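Local atomic coordinates of iron uptake protein A2 (Synechocystis sp., PDB entry 2VOZ), a protein that binds ferric iron and probably delivers it, as the periplasmic substrate-binding subunit, to an ABC transporter for iron import. Residues B[34-39]-B[79-84]; B[101-106]-B[266-271]. All blocks are in the same frame, centred on the assembly; numbering follows the deposited sequence. Where two conformers were deposited one is given.

Interaction 1: residues B[34-39]-B[79-84]; sequences RTINLY and PGDILF
Leu-38 and Ile-82 meet on one face of the sheet, where CD1 of Leu-38 lies 3.5 Å from CG2 of Ile-82. The leucine's CG stands opposite the backbone N (chi1 175°), which brings CD1 over the isoleucine branch and within 4.1 Å of Phe-84 CB. Ile-36 CD1 extends this patch to Ile-82 CG1; Ala-266 and Val-268 of the adjoining strand 261-268 also touch Ile-82, so branched aliphatics suit this apolar face. On the other face Tyr-39 CB touches Leu-83 CD1, and the Tyr-39 ring lies obliquely by Gly-80, with CE1 of Tyr-39 3.5 Å from Gly-80 CA. This close approach of the ring to the Gly-80 backbone suits a residue without a side chain. The Tyr-39 OH passes Pro-79 and hydrogen-bonds Glu-74 of the helix 64-74.

Strands 35-39 and 82-84 run parallel, the connection between them running through strand 56-61, which pairs with 35-40 too, and helix 64-74, as in the alpha/beta lobes of periplasmic binding proteins. Tyr-39 N bonds Ile-82 O, and Tyr-39 O receives Phe-84 N at 2.9 Å. Farther out, Asn-37 O takes two donors, Asp-81 N in its carbonyl plane and Ile-82 N at a longer 3.3 Å. Asp-81 answers with OD2, whose anti lone pair accepts Asn-37 N at 2.7 Å, while Asn-274 binds the same oxygen. At the edge Asn-37 ND2 donates to Pro-79 O at 2.7 Å, the acceptor nearly in the amide plane. A leucine in place of Asn-37 would probably leave the Pro-79 carbonyl without this donor and hold the turn at 79-80 less firmly.

Interaction 2: residues B[101-106]-B[266-271]; sequences QPVRSG and AGVLKN
Gln-101 grips the backbone of Val-268 and Leu-269 through both its main chain and its side chain. Its N donates to Val-268 O at 2.9 Å, nearly in line with the carbonyl. Its amide makes the second direct bond: NE2 reaches Leu-269 O, also at 2.9 Å and almost straight (170° at the hydrogen), with the acceptor in the amide plane but the donor tilted 33° from the carbonyl plane. CG is wedged between the backbone N and the carbonyl carbon (chi1 57°), and the chain then runs extended, carrying the amide along the backbone of 268-270. Glutamine suits this place because its other end, OE1, accepts from Arg-275, so the amide is held at both poles and its flip is fixed.

A water provides the third polar link, donating to Gln-101 O at 2.7 Å and accepting from Val-268 N at 2.8 Å. Thus both backbone polar groups of Val-268 are tied to Gln-101, one directly and one through the water.

The apolar part is small. Val-103 CG1 packs at 3.7 Å against Val-268 CG2, the two valines crossing at about a right angle, and Ile-279 and Leu-282 of the helix 275-285 adjoin them. Compact beta-branched residues suit the seam where loop, strand and helix 275-285 meet. Val-268 CG1 also lies against the Gln-101 chain, 3.9 Å from Gln-101 CG.

With main-chain carbonyls as the acceptors, the polar grip of Gln-101 probably depends more on the path of the backbone at 268-269 than on the side chains there.

In the fold
From the N terminus, the chain lays down strand 35-40, passes through strand 56-61 and helix 64-74, and returns at 79-84, where interaction 1 closes this first loop. Helix 88-96 follows, and the loop at 101-106 then opens interaction 2, which closes only after some 160 residues, when strand 261-268 arrives. The two contacts therefore stand in series, neither nested nor crossed. They meet in the sheet, where strand 82-86 is flanked by 35-40 in parallel and 261-268 in antiparallel; probable hydrogen bonds run from Leu-269 N to Asp-81 O and from Gly-267 N to Leu-83 O. Together they tie the N-terminal strands to a much later one and to the loop leading into helix 106-111.

Interaction 1: residues B[34-39]-B[79-84]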
ATOM      1  N   ARG B  34     -12.206 -22.902  -7.978  1.00 26.10           N
ATOM      2  CA  ARG B  34     -13.500 -22.462  -7.466  1.00 24.34           C
ATOM      3  C   ARG B  34     -13.491 -20.964  -7.566  1.00 22.14           C
ATOM      4  O   ARG B  34     -12.455 -20.316  -7.378  1.00 21.57           O
ATOM      5  CB  ARG B  34     -13.678 -22.836  -6.002  1.00 25.00           C
ATOM      6  CG  ARG B  34     -13.457 -24.302  -5.736  1.00 28.28           C
ATOM      7  CD  ARG B  34     -14.250 -24.803  -4.552  1.00 31.91           C
ATOM      8  NE  ARG B  34     -15.638 -25.049  -4.939  1.00 36.74           N
ATOM      9  CZ  ARG B  34     -16.450 -25.942  -4.375  1.00 36.10           C
ATOM     10  NH1 ARG B  34     -16.023 -26.735  -3.386  1.00 37.16           N
ATOM     11  NH2 ARG B  34     -17.693 -26.044  -4.823  1.00 35.48           N
ATOM     12  N   THR B  35     -14.649 -20.400  -7.850  1.00 20.29           N
ATOM     13  CA  THR B  35     -14.727 -18.975  -7.993  0.60 18.93           C
ATOM     14  C   THR B  35     -15.978 -18.445  -7.317  1.00 17.71           C
ATOM     15  O   THR B  35     -17.041 -19.085  -7.331  1.00 16.50           O
ATOM     16  CB  THR B  35     -14.654 -18.535  -9.477  0.60 20.18           C
ATOM     17  OG1 THR B  35     -14.635 -17.105  -9.561  0.60 21.13           O
ATOM     18  CG2 THR B  35     -15.818 -19.084 -10.288  0.60 19.65           C
ATOM     19  N   ILE B  36     -15.811 -17.292  -6.682  1.00 15.66           N
ATOM     20  CA  ILE B  36     -16.966 -16.560  -6.140  1.00 13.97           C
ATOM     21  C   ILE B  36     -16.748 -15.064  -6.285  1.00 13.18           C
ATOM     22  O   ILE B  36     -15.616 -14.584  -6.418  1.00 12.70           O
ATOM     23  CB  ILE B  36     -17.194 -16.842  -4.645  1.00 13.84           C
ATOM     24  CG1 ILE B  36     -15.944 -16.474  -3.835  1.00 14.10           C
ATOM     25  CG2 ILE B  36     -17.635 -18.296  -4.406  1.00 13.78           C
ATOM     26  CD1 ILE B  36     -16.270 -16.217  -2.362  1.00 14.92           C
ATOM     27  N   ASN B  37     -17.850 -14.322  -6.212  1.00 12.73           N
ATOM     28  CA  ASN B  37     -17.804 -12.869  -6.163  1.00 12.25           C
ATOM     29  C   ASN B  37     -18.125 -12.478  -4.731  1.00 12.47           C
ATOM     30  O   ASN B  37     -19.268 -12.620  -4.268  1.00 13.04           O
ATOM     31  CB  ASN B  37     -18.840 -12.278  -7.125  1.00 12.17           C
ATOM     32  CG  ASN B  37     -18.613 -12.754  -8.548  1.00 13.52           C
ATOM     33  OD1 ASN B  37     -17.476 -12.739  -9.027  1.00 16.58           O
ATOM     34  ND2 ASN B  37     -19.662 -13.244  -9.194  1.00 16.67           N
ATOM     35  N   LEU B  38     -17.092 -12.018  -4.037  1.00 12.37           N
ATOM     36  CA  LEU B  38     -17.205 -11.636  -2.645  1.00 11.59           C
ATOM     37  C   LEU B  38     -17.332 -10.136  -2.523  1.00 11.86           C
ATOM     38  O   LEU B  38     -16.431  -9.411  -2.928  1.00 12.83           O
ATOM     39  CB  LEU B  38     -15.956 -12.120  -1.888  1.00 11.28           C
ATOM     40  CG  LEU B  38     -15.860 -11.701  -0.414  1.00 10.61           C
ATOM     41  CD1 LEU B  38     -17.052 -12.258   0.375  1.00 10.36           C
ATOM     42  CD2 LEU B  38     -14.537 -12.224   0.172  1.00 11.82           C
ATOM     43  N   TYR B  39     -18.450  -9.673  -1.985  1.00 10.97           N
ATOM     44  CA  TYR B  39     -18.639  -8.263  -1.686  1.00 11.50           C
ATOM     45  C   TYR B  39     -18.325  -8.156  -0.200  1.00 11.18           C
ATOM     46  O   TYR B  39     -18.994  -8.795   0.605  1.00 10.51           O
ATOM     47  CB  TYR B  39     -20.106  -7.856  -1.889  1.00 11.51           C
ATOM     48  CG  TYR B  39     -20.575  -7.729  -3.340  1.00 11.94           C
ATOM     49  CD1 TYR B  39     -20.120  -8.591  -4.323  1.00 15.94           C
ATOM     50  CD2 TYR B  39     -21.535  -6.780  -3.695  1.00 13.65           C
ATOM     51  CE1 TYR B  39     -20.592  -8.493  -5.665  1.00 15.43           C
ATOM     52  CE2 TYR B  39     -22.022  -6.678  -5.015  1.00 14.27           C
ATOM     53  CZ  TYR B  39     -21.531  -7.533  -5.981  1.00 16.11           C
ATOM     54  OH  TYR B  39     -22.014  -7.479  -7.267  1.00 14.96           O
ATOM     55  N   PRO B  79     -24.587 -10.477  -9.534  1.00 13.91           N
ATOM     56  CA  PRO B  79     -23.649 -11.590  -9.552  1.00 13.87           C
ATOM     57  C   PRO B  79     -22.991 -11.832  -8.187  1.00 13.29           C
ATOM     58  O   PRO B  79     -22.098 -12.657  -8.097  1.00 12.47           O
ATOM     59  CB  PRO B  79     -22.589 -11.129 -10.553  1.00 14.88           C
ATOM     60  CG  PRO B  79     -22.546  -9.677 -10.429  1.00 15.96           C
ATOM     61  CD  PRO B  79     -23.968  -9.236 -10.038  1.00 14.55           C
ATOM     62  N   GLY B  80     -23.409 -11.101  -7.149  1.00 13.15           N
ATOM     63  CA  GLY B  80     -22.772 -11.289  -5.836  1.00 12.18           C
ATOM     64  C   GLY B  80     -23.051 -12.687  -5.356  1.00 11.67           C
ATOM     65  O   GLY B  80     -24.182 -13.173  -5.481  1.00 11.48           O
ATOM     66  N   ASP B  81     -22.020 -13.349  -4.814  1.00 10.45           N
ATOM     67  CA  ASP B  81     -22.187 -14.648  -4.184  1.00 10.68           C
ATOM     68  C   ASP B  81     -22.337 -14.522  -2.669  1.00 10.61           C
ATOM     69  O   ASP B  81     -23.199 -15.149  -2.066  1.00  9.78           O
ATOM     70  CB  ASP B  81     -21.000 -15.548  -4.516  1.00 10.55           C
ATOM     71  CG  ASP B  81     -21.045 -16.030  -5.969  1.00 12.83           C
ATOM     72  OD1 ASP B  81     -22.099 -16.596  -6.316  1.00 16.66           O
ATOM     73  OD2 ASP B  81     -20.067 -15.830  -6.744  1.00 15.64           O
ATOM     74  N   ILE B  82     -21.459 -13.719  -2.080  1.00 10.61           N
ATOM     75  CA  ILE B  82     -21.409 -13.578  -0.632  1.00 10.53           C
ATOM     76  C   ILE B  82     -21.321 -12.097  -0.299  1.00 10.20           C
ATOM     77  O   ILE B  82     -20.582 -11.347  -0.952  1.00 10.75           O
ATOM     78  CB  ILE B  82     -20.107 -14.211  -0.041  1.00 10.79           C
ATOM     79  CG1 ILE B  82     -19.958 -15.711  -0.324  1.00 13.73           C
ATOM     80  CG2 ILE B  82     -19.982 -13.913   1.485  1.00  8.08           C
ATOM     81  CD1 ILE B  82     -20.772 -16.575   0.531  1.00 16.64           C
ATOM     82  N   LEU B  83     -22.058 -11.677   0.730  1.00  9.91           N
ATOM     83  CA  LEU B  83     -21.801 -10.388   1.352  1.00  9.03           C
ATOM     84  C   LEU B  83     -21.220 -10.663   2.724  1.00  9.49           C
ATOM     85  O   LEU B  83     -21.813 -11.377   3.550  1.00  9.60           O
ATOM     86  CB  LEU B  83     -23.086  -9.578   1.497  1.00  8.88           C
ATOM     87  CG  LEU B  83     -23.023  -8.271   2.278  1.00  9.61           C
ATOM     88  CD1 LEU B  83     -22.118  -7.243   1.531  1.00  8.59           C
ATOM     89  CD2 LEU B  83     -24.457  -7.718   2.448  1.00 11.21           C
ATOM     90  N   PHE B  84     -20.056 -10.097   2.922  1.00  9.37           N
ATOM     91  CA  PHE B  84     -19.367 -10.158   4.200  1.00  9.50           C
ATOM     92  C   PHE B  84     -19.363  -8.755   4.776  1.00  9.92           C
ATOM     93  O   PHE B  84     -18.915  -7.791   4.114  1.00  8.92           O
ATOM     94  CB  PHE B  84     -17.919 -10.628   4.033  1.00  9.19           C
ATOM     95  CG  PHE B  84     -17.250 -10.855   5.352  1.00  9.44           C
ATOM     96  CD1 PHE B  84     -16.844  -9.764   6.143  1.00 11.20           C
ATOM     97  CD2 PHE B  84     -17.140 -12.131   5.851  1.00 10.46           C
ATOM     98  CE1 PHE B  84     -16.298  -9.987   7.418  1.00 10.01           C
ATOM     99  CE2 PHE B  84     -16.593 -12.373   7.134  1.00  9.64           C
ATOM    100  CZ  PHE B  84     -16.166 -11.312   7.896  1.00 12.20           C
TER

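Interaction 2: residues B[101-106]-B[266-271]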
ATOM      1  N   GLN B 101     -30.059 -15.558   0.992  1.00 12.20           N
ATOM      2  CA  GLN B 101     -30.814 -16.814   1.004  1.00 12.83           C
ATOM      3  C   GLN B 101     -30.348 -17.685   2.159  1.00 13.01           C
ATOM      4  O   GLN B 101     -29.162 -17.703   2.495  1.00 11.55           O
ATOM      5  CB  GLN B 101     -30.659 -17.587  -0.298  1.00 12.96           C
ATOM      6  CG  GLN B 101     -29.241 -17.954  -0.723  1.00 12.11           C
ATOM      7  CD  GLN B 101     -29.209 -18.767  -1.994  1.00 14.87           C
ATOM      8  OE1 GLN B 101     -29.770 -19.882  -2.054  1.00 16.80           O
ATOM      9  NE2 GLN B 101     -28.535 -18.244  -3.008  1.00 12.10           N
ATOM     10  N   PRO B 102     -31.265 -18.476   2.704  1.00 13.00           N
ATOM     11  CA  PRO B 102     -30.822 -19.406   3.748  1.00 13.68           C
ATOM     12  C   PRO B 102     -29.994 -20.548   3.185  1.00 14.42           C
ATOM     13  O   PRO B 102     -30.227 -21.029   2.066  1.00 14.90           O
ATOM     14  CB  PRO B 102     -32.131 -19.922   4.353  1.00 13.92           C
ATOM     15  CG  PRO B 102     -33.155 -19.796   3.217  1.00 14.42           C
ATOM     16  CD  PRO B 102     -32.711 -18.567   2.418  1.00 13.62           C
ATOM     17  N   VAL B 103     -28.967 -20.919   3.919  1.00 13.76           N
ATOM     18  CA  VAL B 103     -28.217 -22.114   3.546  1.00 16.18           C
ATOM     19  C   VAL B 103     -28.201 -23.084   4.713  1.00 16.20           C
ATOM     20  O   VAL B 103     -28.285 -22.675   5.886  1.00 15.57           O
ATOM     21  CB  VAL B 103     -26.795 -21.804   3.039  1.00 16.57           C
ATOM     22  CG1 VAL B 103     -26.830 -20.902   1.773  1.00 18.88           C
ATOM     23  CG2 VAL B 103     -25.982 -21.195   4.113  1.00 19.61           C
ATOM     24  N   ARG B 104     -28.106 -24.364   4.368  1.00 16.24           N
ATOM     25  CA  ARG B 104     -28.087 -25.429   5.347  1.00 17.27           C
ATOM     26  C   ARG B 104     -26.787 -26.176   5.135  1.00 17.24           C
ATOM     27  O   ARG B 104     -26.591 -26.856   4.124  1.00 19.21           O
ATOM     28  CB  ARG B 104     -29.318 -26.333   5.141  1.00 17.55           C
ATOM     29  N   SER B 105     -25.879 -26.028   6.084  1.00 17.30           N
ATOM     30  CA  SER B 105     -24.580 -26.646   6.002  1.00 17.12           C
ATOM     31  C   SER B 105     -24.299 -27.312   7.311  1.00 17.82           C
ATOM     32  O   SER B 105     -24.225 -26.647   8.362  1.00 16.53           O
ATOM     33  CB  SER B 105     -23.493 -25.596   5.748  1.00 16.54           C
ATOM     34  OG  SER B 105     -22.231 -26.167   6.044  1.00 16.11           O
ATOM     35  N   GLY B 106     -24.112 -28.629   7.244  1.00 18.20           N
ATOM     36  CA  GLY B 106     -23.644 -29.383   8.392  1.00 19.01           C
ATOM     37  C   GLY B 106     -22.403 -28.826   9.055  1.00 17.95           C
ATOM     38  O   GLY B 106     -22.411 -28.658  10.259  1.00 17.66           O
ATOM     39  N   ALA B 266     -21.036 -13.273   7.355  1.00  8.55           N
ATOM     40  CA  ALA B 266     -21.413 -13.289   5.929  1.00  6.88           C
ATOM     41  C   ALA B 266     -22.554 -14.255   5.689  1.00  9.07           C
ATOM     42  O   ALA B 266     -22.795 -15.159   6.500  1.00  8.71           O
ATOM     43  CB  ALA B 266     -20.220 -13.705   5.106  1.00  7.24           C
ATOM     44  N   GLY B 267     -23.216 -14.071   4.557  1.00 10.27           N
ATOM     45  CA  GLY B 267     -24.287 -14.988   4.131  1.00  9.44           C
ATOM     46  C   GLY B 267     -24.187 -15.103   2.632  1.00 10.12           C
ATOM     47  O   GLY B 267     -23.530 -14.286   1.959  1.00  9.72           O
ATOM     48  N   VAL B 268     -24.843 -16.117   2.094  1.00  9.23           N
ATOM     49  CA  VAL B 268     -24.927 -16.273   0.640  1.00  9.83           C
ATOM     50  C   VAL B 268     -26.061 -15.388   0.109  1.00  9.76           C
ATOM     51  O   VAL B 268     -27.183 -15.395   0.651  1.00 10.75           O
ATOM     52  CB  VAL B 268     -25.227 -17.766   0.313  1.00 10.42           C
ATOM     53  CG1 VAL B 268     -25.364 -17.943  -1.193  1.00  9.57           C
ATOM     54  CG2 VAL B 268     -24.101 -18.637   0.886  1.00 11.37           C
ATOM     55  N   LEU B 269     -25.764 -14.643  -0.955  1.00  9.96           N
ATOM     56  CA  LEU B 269     -26.731 -13.747  -1.579  1.00  9.93           C
ATOM     57  C   LEU B 269     -27.803 -14.523  -2.339  1.00 11.26           C
ATOM     58  O   LEU B 269     -27.525 -15.572  -2.940  1.00 10.11           O
ATOM     59  CB  LEU B 269     -26.030 -12.731  -2.465  1.00  9.77           C
ATOM     60  CG  LEU B 269     -25.178 -11.791  -1.607  1.00  8.22           C
ATOM     61  CD1 LEU B 269     -24.222 -10.976  -2.499  1.00  9.02           C
ATOM     62  CD2 LEU B 269     -26.044 -10.863  -0.786  1.00 13.88           C
ATOM     63  N   LYS B 270     -29.021 -13.990  -2.288  1.00 13.08           N
ATOM     64  CA  LYS B 270     -30.200 -14.615  -2.879  1.00 15.36           C
ATOM     65  C   LYS B 270     -29.990 -15.160  -4.263  1.00 16.50           C
ATOM     66  O   LYS B 270     -30.423 -16.260  -4.587  1.00 19.18           O
ATOM     67  CB  LYS B 270     -31.321 -13.603  -2.951  1.00 15.54           C
ATOM     68  CG  LYS B 270     -32.687 -14.194  -3.265  1.00 20.14           C
ATOM     69  CD  LYS B 270     -33.780 -13.231  -2.828  1.00 24.05           C
ATOM     70  CE  LYS B 270     -34.013 -13.301  -1.312  1.00 26.26           C
ATOM     71  NZ  LYS B 270     -35.146 -12.404  -0.886  1.00 30.93           N
ATOM     72  N   ASN B 271     -29.397 -14.418  -5.155  1.00 16.44           N
ATOM     73  CA  ASN B 271     -29.396 -15.121  -6.452  1.00 17.79           C
ATOM     74  C   ASN B 271     -27.981 -15.486  -6.855  1.00 16.40           C
ATOM     75  O   ASN B 271     -27.597 -15.388  -8.027  1.00 16.40           O
ATOM     76  CB  ASN B 271     -30.211 -14.340  -7.502  1.00 18.04           C
ATOM     77  CG  ASN B 271     -31.751 -14.511  -7.322  1.00 20.42           C
ATOM     78  OD1 ASN B 271     -32.254 -15.565  -6.898  1.00 24.63           O
ATOM     79  ND2 ASN B 271     -32.483 -13.473  -7.655  1.00 25.68           N
TER
HETATM   80  O   HOH W   1     -26.717 -17.476   3.635  1.00 10.68           O